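Local coordinates for thiosulfate reductase (Thermus thermophilus, PDB 2VPZ), which binds molybdenum, two molybdopterin guanine dinucleotides and a [4Fe-4S] cluster, and probably works as an oxidoreductase on sulfur compounds such as thiosulfate or polysulfide, at residues L262-V267 with E314-M319; K407-A412 with L420-I425; F699-K702 with L708-G711. One frame throughout, in Å; residues are numbered along the deposited sequence.

Interaction 1: L262-V267 with E314-M319; sequences LAWIHV and EVAREM
Trp264 of helix 257-270 reaches across to Val315 and Ala316 of helix 309-320. These helices belong to the long connection that leads from strand 248-250, one edge of a four-stranded parallel sheet with order 3-2-1-4, to strand 326-327 at the other. The axes of the two short segments come within 9.4 Å of each other at a crossing angle of -55°. The indole offers a large flat surface, and Val315 CG1 is the bump on its benzene half. With CG1 anti to the backbone N (chi1 174°), the valine carries this methyl over toward the indole, where it presses obliquely, Trp264 CZ2 being its nearest neighbour at 3.3 Å, a tight fit. At the pyrrole end the Ala316 methyl takes over, with CB 3.8 Å from Trp264 CD1. The same methyl fills the notch between Trp264 and Val267, whose CG1 lies 4.0 Å from Ala316 CB, so Ala316 is wedged between two residues one helical turn apart. Beneath this seam, Val204 of strand 202-206 receives both Trp264 and Met319, tying the pair of helices to the sheet. The indole N-H makes a weak hydrogen bond to Ile312 O, one turn before Ala316. Over the six-membered ring, in a distant Met-aromatic contact, Met319 SD stands 5.0 Å from the centroid and 20° off the ring normal.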
loop_
_atom_site.group_PDB
_atom_site.type_symbol
_atom_site.label_atom_id
_atom_site.label_comp_id
_atom_site.label_asym_id
_atom_site.label_seq_id
_atom_site.Cartn_x
_atom_site.Cartn_y
_atom_site.Cartn_z
ATOM N N LEU A 262 20.006 -25.211 27.039
ATOM C CA LEU A 262 21.237 -25.255 27.867
ATOM C C LEU A 262 22.209 -24.072 27.578
ATOM O O LEU A 262 22.798 -23.505 28.509
ATOM C CB LEU A 262 22.001 -26.594 27.702
ATOM C CG LEU A 262 21.309 -27.879 28.187
ATOM C CD1 LEU A 262 22.127 -29.107 27.786
ATOM C CD2 LEU A 262 21.098 -27.842 29.710
ATOM N N ALA A 263 22.368 -23.710 26.302
ATOM C CA ALA A 263 23.242 -22.595 25.880
ATOM C C ALA A 263 22.678 -21.208 26.272
ATOM O O ALA A 263 23.422 -20.230 26.373
ATOM C CB ALA A 263 23.542 -22.650 24.343
ATOM N N TRP A 264 21.369 -21.112 26.467
ATOM C CA TRP A 264 20.762 -19.866 26.925
ATOM C C TRP A 264 20.968 -19.808 28.455
ATOM O O TRP A 264 21.213 -18.735 29.016
ATOM C CB TRP A 264 19.267 -19.771 26.582
ATOM C CG TRP A 264 18.945 -19.313 25.167
ATOM C CD1 TRP A 264 19.792 -18.693 24.277
ATOM C CD2 TRP A 264 17.684 -19.436 24.487
ATOM N NE1 TRP A 264 19.133 -18.437 23.097
ATOM C CE2 TRP A 264 17.842 -18.878 23.196
ATOM C CE3 TRP A 264 16.435 -19.964 24.848
ATOM C CZ2 TRP A 264 16.786 -18.834 22.255
ATOM C CZ3 TRP A 264 15.380 -19.925 23.921
ATOM C CH2 TRP A 264 15.569 -19.361 22.636
ATOM N N ILE A 265 20.854 -20.954 29.124
ATOM C CA ILE A 265 21.064 -21.063 30.584
ATOM C C ILE A 265 22.521 -20.589 30.821
ATOM O O ILE A 265 22.795 -19.766 31.698
ATOM C CB ILE A 265 20.858 -22.566 31.127
ATOM C CG1 ILE A 265 19.372 -22.859 31.414
ATOM C CG2 ILE A 265 21.718 -22.786 32.391
ATOM C CD1 ILE A 265 19.022 -24.379 31.477
ATOM N N HIS A 266 23.441 -21.107 30.012
ATOM C CA HIS A 266 24.854 -20.710 30.055
ATOM C C HIS A 266 25.052 -19.181 29.861
ATOM O O HIS A 266 25.815 -18.563 30.603
ATOM C CB HIS A 266 25.702 -21.452 28.976
ATOM C CG HIS A 266 27.120 -21.010 28.845
ATOM N ND1 HIS A 266 28.181 -21.858 29.045
ATOM C CD2 HIS A 266 27.650 -19.830 28.524
ATOM C CE1 HIS A 266 29.311 -21.211 28.868
ATOM N NE2 HIS A 266 29.010 -19.970 28.548
ATOM N N VAL A 267 24.393 -18.564 28.875
ATOM C CA VAL A 267 24.576 -17.121 28.657
ATOM C C VAL A 267 24.050 -16.228 29.818
ATOM O O VAL A 267 24.691 -15.250 30.174
ATOM C CB VAL A 267 23.989 -16.608 27.266
ATOM C CG1 VAL A 267 24.171 -15.077 27.135
ATOM C CG2 VAL A 267 24.697 -17.324 26.093
ATOM N N GLU A 314 22.168 -13.097 21.241
ATOM C CA GLU A 314 21.226 -11.974 21.123
ATOM C C GLU A 314 19.863 -12.320 21.756
ATOM O O GLU A 314 19.310 -11.514 22.514
ATOM C CB GLU A 314 21.030 -11.571 19.651
ATOM C CG GLU A 314 21.916 -10.426 19.134
ATOM C CD GLU A 314 21.944 -10.277 17.588
ATOM O OE1 GLU A 314 20.880 -10.399 16.926
ATOM O OE2 GLU A 314 23.049 -10.018 17.054
ATOM N N VAL A 315 19.308 -13.491 21.461
ATOM C CA VAL A 315 18.031 -13.854 22.070
ATOM C C VAL A 315 18.107 -13.917 23.613
ATOM O O VAL A 315 17.207 -13.407 24.270
ATOM C CB VAL A 315 17.439 -15.185 21.462
ATOM C CG1 VAL A 315 16.152 -15.625 22.228
ATOM C CG2 VAL A 315 17.119 -14.955 19.988
ATOM N N ALA A 316 19.150 -14.485 24.215
ATOM C CA ALA A 316 19.225 -14.498 25.687
ATOM C C ALA A 316 19.416 -13.094 26.306
ATOM O O ALA A 316 18.891 -12.819 27.389
ATOM C CB ALA A 316 20.348 -15.432 26.187
ATOM N N ARG A 317 20.153 -12.213 25.627
ATOM C CA ARG A 317 20.392 -10.837 26.100
ATOM C C ARG A 317 19.112 -10.018 26.113
ATOM O O ARG A 317 18.798 -9.348 27.106
ATOM C CB ARG A 317 21.432 -10.116 25.252
ATOM C CG ARG A 317 22.854 -10.515 25.559
ATOM C CD ARG A 317 23.763 -10.157 24.394
ATOM N NE ARG A 317 25.132 -10.648 24.509
ATOM C CZ ARG A 317 26.075 -10.507 23.585
ATOM N NH1 ARG A 317 25.807 -9.880 22.447
ATOM N NH2 ARG A 317 27.296 -10.988 23.799
ATOM N N GLU A 318 18.397 -10.077 24.998
ATOM C CA GLU A 318 17.115 -9.403 24.806
ATOM C C GLU A 318 16.093 -9.853 25.848
ATOM O O GLU A 318 15.273 -9.047 26.303
ATOM C CB GLU A 318 16.529 -9.697 23.413
ATOM C CG GLU A 318 17.496 -9.512 22.254
ATOM C CD GLU A 318 16.835 -9.454 20.873
ATOM O OE1 GLU A 318 15.787 -10.116 20.669
ATOM O OE2 GLU A 318 17.391 -8.750 19.996
ATOM N N MET A 319 16.112 -11.133 26.217
ATOM C CA MET A 319 15.133 -11.589 27.197
ATOM C C MET A 319 15.570 -11.100 28.601
ATOM O O MET A 319 14.725 -10.597 29.353
ATOM C CB MET A 319 14.768 -13.115 27.025
ATOM C CG MET A 319 15.585 -14.247 27.671
ATOM S SD MET A 319 15.307 -15.847 26.790
ATOM C CE MET A 319 13.530 -15.965 26.885
#

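Interaction 2: K407-A412 with L420-I425; sequences KGKFFA and LIEPMI
Lys409 and Glu422 project from two irregular pieces of backbone whose CA atoms, Lys409 CA and Glu422 CA, lie 11.9 Å apart, the glutamate standing just ahead of a short, weakly bonded helix at about 423-425. Ile425 N donates to Glu422 O at that helix's start. The two side chains cross obliquely and together span the gap. Lys409 leaves its backbone with CG anti to the carbonyl carbon, and a bend at chi3 (-141°) helps direct the ammonium group toward Glu422. Glu422 runs out extended, its CG anti to N (chi1 -172°), and offers OE1 to the lysine. The resulting salt bridge is long, Lys409 NZ to Glu422 OE1 being 3.7 Å, and no direct hydrogen bond joins the two groups. Two waters make good the shortfall. They stand on roughly opposite sides of the NZ-OE1 line, 4.6 Å from each other (water 1 O to water 2 O). Water 2 donates a hydrogen bond to Glu422 OE1 at 2.7 Å and accepts a weak one from Lys409 NZ at 3.4 Å. Water 1 repeats the bridge, 2.6 Å from Glu422 OE1 and weakly held by Lys409 NZ. The ammonium group also makes weak bonds to Ala405 O and Glu419 O, backbone carbonyls just before each of the two segments. Around this link, Leu420 packs on strand 141-144 of the five-stranded parallel sheet, while Phe411 and Ala412 bond through their backbones to Pro727 and Ile728. The ion pair is thus a long salt bridge flanked by two bridging waters. Two waters, two carbonyls and the carboxylate surround NZ, more acceptors than its three N-H can serve at full strength, which probably explains why each bond is weak.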
loop_
_atom_site.group_PDB
_atom_site.type_symbol
_atom_site.label_atom_id
_atom_site.label_comp_id
_atom_site.label_asym_id
_atom_site.label_seq_id
_atom_site.Cartn_x
_atom_site.Cartn_y
_atom_site.Cartn_z
ATOM N N LYS A 407 3.800 -50.247 36.487
ATOM C CA LYS A 407 4.554 -49.878 37.684
ATOM C C LYS A 407 6.104 -49.864 37.622
ATOM O O LYS A 407 6.749 -49.023 38.240
ATOM C CB LYS A 407 4.059 -50.710 38.885
ATOM C CG LYS A 407 5.013 -50.882 40.074
ATOM C CD LYS A 407 5.096 -49.621 40.940
ATOM C CE LYS A 407 6.104 -49.749 42.098
ATOM N NZ LYS A 407 5.580 -50.556 43.258
ATOM N N GLY A 408 6.752 -50.744 36.878
ATOM C CA GLY A 408 8.183 -50.615 36.880
ATOM C C GLY A 408 8.798 -50.045 35.623
ATOM O O GLY A 408 10.028 -49.934 35.499
ATOM N N LYS A 409 7.984 -49.582 34.680
ATOM C CA LYS A 409 8.530 -49.141 33.402
ATOM C C LYS A 409 9.268 -47.797 33.213
ATOM O O LYS A 409 10.126 -47.658 32.334
ATOM C CB LYS A 409 7.456 -49.360 32.311
ATOM C CG LYS A 409 7.161 -50.851 32.017
ATOM C CD LYS A 409 5.832 -51.060 31.282
ATOM C CE LYS A 409 5.054 -52.301 31.783
ATOM N NZ LYS A 409 3.670 -52.428 31.192
ATOM N N PHE A 410 8.949 -46.832 34.067
ATOM C CA PHE A 410 9.554 -45.493 34.067
ATOM C C PHE A 410 9.599 -45.000 35.538
ATOM O O PHE A 410 8.988 -45.634 36.404
ATOM C CB PHE A 410 8.752 -44.553 33.152
ATOM C CG PHE A 410 7.250 -44.664 33.297
ATOM C CD1 PHE A 410 6.563 -43.868 34.214
ATOM C CD2 PHE A 410 6.522 -45.572 32.520
ATOM C CE1 PHE A 410 5.161 -43.965 34.359
ATOM C CE2 PHE A 410 5.112 -45.689 32.649
ATOM C CZ PHE A 410 4.434 -44.883 33.571
ATOM N N PHE A 411 10.283 -43.888 35.827
ATOM C CA PHE A 411 10.424 -43.352 37.201
ATOM C C PHE A 411 9.177 -42.771 37.874
ATOM O O PHE A 411 8.814 -43.155 38.998
ATOM C CB PHE A 411 11.553 -42.309 37.279
ATOM C CG PHE A 411 11.805 -41.755 38.681
ATOM C CD1 PHE A 411 12.771 -42.324 39.502
ATOM C CD2 PHE A 411 11.059 -40.669 39.171
ATOM C CE1 PHE A 411 13.014 -41.835 40.803
ATOM C CE2 PHE A 411 11.288 -40.160 40.481
ATOM C CZ PHE A 411 12.272 -40.753 41.296
ATOM N N ALA A 412 8.555 -41.813 37.195
ATOM C CA ALA A 412 7.331 -41.136 37.652
ATOM C C ALA A 412 6.177 -42.107 37.981
ATOM O O ALA A 412 6.177 -43.268 37.545
ATOM C CB ALA A 412 6.881 -40.051 36.635
ATOM N N LEU A 420 -0.205 -50.119 29.502
ATOM C CA LEU A 420 -1.161 -51.129 30.023
ATOM C C LEU A 420 -1.832 -51.963 28.921
ATOM O O LEU A 420 -2.783 -52.712 29.206
ATOM C CB LEU A 420 -2.323 -50.493 30.826
ATOM C CG LEU A 420 -2.048 -49.316 31.755
ATOM C CD1 LEU A 420 -3.318 -48.480 31.923
ATOM C CD2 LEU A 420 -1.505 -49.798 33.109
ATOM N N ILE A 421 -1.377 -51.809 27.682
ATOM C CA ILE A 421 -1.949 -52.529 26.516
ATOM C C ILE A 421 -1.253 -53.849 26.249
ATOM O O ILE A 421 -1.792 -54.742 25.603
ATOM C CB ILE A 421 -1.829 -51.762 25.151
ATOM C CG1 ILE A 421 -2.448 -50.382 25.226
ATOM C CG2 ILE A 421 -2.490 -52.614 24.021
ATOM C CD1 ILE A 421 -3.506 -50.096 24.142
ATOM N N GLU A 422 -0.010 -53.911 26.692
ATOM C CA GLU A 422 0.859 -55.064 26.522
ATOM C C GLU A 422 0.309 -56.191 27.434
ATOM O O GLU A 422 0.185 -57.358 26.978
ATOM C CB GLU A 422 2.301 -54.673 26.861
ATOM C CG GLU A 422 3.399 -55.684 26.574
ATOM C CD GLU A 422 4.686 -55.363 27.344
ATOM O OE1 GLU A 422 4.576 -54.728 28.420
ATOM O OE2 GLU A 422 5.794 -55.755 26.888
ATOM N N PRO A 423 -0.009 -55.889 28.719
ATOM C CA PRO A 423 -0.563 -56.851 29.672
ATOM C C PRO A 423 -1.778 -57.670 29.125
ATOM O O PRO A 423 -2.051 -58.783 29.596
ATOM C CB PRO A 423 -0.966 -55.972 30.860
ATOM C CG PRO A 423 0.084 -54.874 30.876
ATOM C CD PRO A 423 0.519 -54.698 29.408
ATOM N N MET A 424 -2.506 -57.117 28.149
ATOM C CA MET A 424 -3.691 -57.732 27.502
ATOM C C MET A 424 -3.356 -58.757 26.397
ATOM O O MET A 424 -4.210 -59.563 26.000
ATOM C CB MET A 424 -4.634 -56.683 26.866
ATOM C CG MET A 424 -5.091 -55.518 27.736
ATOM S SD MET A 424 -5.734 -54.085 26.777
ATOM C CE MET A 424 -7.016 -53.435 27.903
ATOM N N ILE A 425 -2.139 -58.687 25.873
ATOM C CA ILE A 425 -1.650 -59.566 24.805
ATOM C C ILE A 425 -0.857 -60.775 25.372
ATOM O O ILE A 425 -1.193 -61.919 25.076
ATOM C CB ILE A 425 -0.747 -58.781 23.750
ATOM C CG1 ILE A 425 -1.511 -57.619 23.106
ATOM C CG2 ILE A 425 -0.265 -59.746 22.647
ATOM C CD1 ILE A 425 -0.607 -56.460 22.605
HETATM O O HOH W 1 4.265 -52.167 27.962
HETATM O O HOH W 2 3.651 -55.804 30.720
#

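Interaction 3: F699-K702 with L708-G711; sequences FGHK and LAHG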
loop_
_atom_site.group_PDB
_atom_site.type_symbol
_atom_site.label_atom_id
_atom_site.label_comp_id
_atom_site.label_asym_id
_atom_site.label_seq_id
_atom_site.Cartn_x
_atom_site.Cartn_y
_atom_site.Cartn_z
ATOM N N PHE A 699 -7.074 -37.318 10.488
ATOM C CA PHE A 699 -7.747 -37.687 9.227
ATOM C C PHE A 699 -7.406 -39.164 8.934
ATOM O O PHE A 699 -6.780 -39.821 9.781
ATOM C CB PHE A 699 -7.345 -36.783 8.046
ATOM C CG PHE A 699 -8.004 -35.404 8.054
ATOM C CD1 PHE A 699 -7.459 -34.363 8.807
ATOM C CD2 PHE A 699 -9.170 -35.156 7.313
ATOM C CE1 PHE A 699 -8.062 -33.090 8.828
ATOM C CE2 PHE A 699 -9.792 -33.905 7.309
ATOM C CZ PHE A 699 -9.238 -32.861 8.073
ATOM N N GLY A 700 -7.819 -39.698 7.787
ATOM C CA GLY A 700 -7.553 -41.099 7.477
ATOM C C GLY A 700 -8.451 -42.121 8.148
ATOM O O GLY A 700 -8.021 -43.252 8.402
ATOM N N HIS A 701 -9.692 -41.765 8.459
ATOM C CA HIS A 701 -10.619 -42.718 9.101
ATOM C C HIS A 701 -10.982 -43.903 8.179
ATOM O O HIS A 701 -11.147 -43.700 6.963
ATOM C CB HIS A 701 -11.999 -42.030 9.500
ATOM C CG HIS A 701 -11.942 -40.974 10.542
ATOM N ND1 HIS A 701 -12.349 -41.171 11.828
ATOM C CD2 HIS A 701 -11.543 -39.701 10.478
ATOM C CE1 HIS A 701 -12.189 -40.065 12.522
ATOM N NE2 HIS A 701 -11.696 -39.149 11.719
ATOM N N LYS A 702 -11.039 -45.115 8.738
ATOM C CA LYS A 702 -11.567 -46.270 7.997
ATOM C C LYS A 702 -12.799 -46.581 8.898
ATOM O O LYS A 702 -12.736 -47.383 9.828
ATOM C CB LYS A 702 -10.648 -47.499 7.948
ATOM C CG LYS A 702 -9.287 -47.339 8.599
ATOM C CD LYS A 702 -8.202 -46.907 7.612
ATOM C CE LYS A 702 -6.872 -46.586 8.321
ATOM N NZ LYS A 702 -6.174 -45.386 7.723
ATOM N N LEU A 708 -19.307 -38.951 6.033
ATOM C CA LEU A 708 -18.420 -37.908 5.467
ATOM C C LEU A 708 -16.983 -37.824 5.998
ATOM O O LEU A 708 -16.265 -36.911 5.604
ATOM C CB LEU A 708 -19.031 -36.467 5.448
ATOM C CG LEU A 708 -20.147 -36.050 6.378
ATOM C CD1 LEU A 708 -20.415 -34.523 6.281
ATOM C CD2 LEU A 708 -21.422 -36.858 6.035
ATOM N N ALA A 709 -16.551 -38.699 6.898
ATOM C CA ALA A 709 -15.162 -38.681 7.383
ATOM C C ALA A 709 -14.381 -39.861 6.781
ATOM O O ALA A 709 -13.136 -39.836 6.677
ATOM C CB ALA A 709 -15.080 -38.722 8.947
ATOM N N HIS A 710 -15.152 -40.865 6.359
ATOM C CA HIS A 710 -14.645 -42.102 5.715
ATOM C C HIS A 710 -13.923 -41.932 4.374
ATOM O O HIS A 710 -14.509 -41.479 3.387
ATOM C CB HIS A 710 -15.726 -43.202 5.461
ATOM C CG HIS A 710 -15.197 -44.481 4.921
ATOM N ND1 HIS A 710 -14.409 -45.307 5.658
ATOM C CD2 HIS A 710 -15.259 -45.025 3.702
ATOM C CE1 HIS A 710 -13.995 -46.316 4.923
ATOM N NE2 HIS A 710 -14.505 -46.170 3.718
ATOM N N GLY A 711 -12.636 -42.318 4.379
ATOM C CA GLY A 711 -11.731 -42.277 3.233
ATOM C C GLY A 711 -10.971 -41.001 2.875
ATOM O O GLY A 711 -10.356 -40.901 1.795
HETATM O O HOH W 3 -10.837 -39.013 7.523
#
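Ala709 meets His701 in two ways, through its methyl and through its carbonyl. The methyl lies over one face of the imidazole, a CH-pi contact in which Ala709 CB is 4.3 Å from the ring centroid and 23° off the normal. It is displaced toward the rim, with His701 CD2 as the closest ring atom at 4.0 Å. The carbonyl works through a water: water 3 donates to Ala709 O at 2.6 Å and accepts from His701 N at 3.1 Å, so one molecule joins the two backbones and lies at the edge of the imidazole, in its plane. At the far end of that ring, NE2 is shared weakly between Gly698 O and Ala632 O, probably helping to fix its rotation. The next residue, His710, swings its ring toward Lys702, its CG being anti to N (chi1 -175°). The ring edge lies against that backbone, with His710 ND1 3.8 Å from Lys702 CA, and ND1 makes a weak hydrogen bond with Ala703 N. Both segments belong to the loop that follows strand 692-696, an edge of the six-stranded mixed sheet in the molybdopterin dinucleotide-binding domain, whose family is grouped with the double-psi beta-barrels. Gly711 then donates its N-H to His701 O, a long but nearly straight bond of 3.3 Å and 169°, with the donor tilted from the carbonyl plane. Within 699-702, Lys702 NZ folds back to donate to Gly700 O at 2.9 Å, in the carbonyl plane, and carries on to a salt bridge with Glu677 and a cation-pi contact with Tyr718.

The three contacts follow one another along the chain without interleaving, and none touches another. Interactions 2 and 3 are the nearest neighbours, with centres 31 Å apart and closest atoms about 17 Å. Interaction 1 lies 39 Å from interaction 2 and 45 Å from interaction 3, centre to centre. Interactions 1 and 2 belong to the molybdopterin oxidoreductase family region, interaction 3 to the dinucleotide-binding domain, to which backbone bonds tie the loop of interaction 2. None of the three contacts belongs to the cofactor pockets. The side chain of Trp264 is about 9 Å from a bound pterin dinucleotide and that of His701 about 7 Å, so neither touches the cofactor.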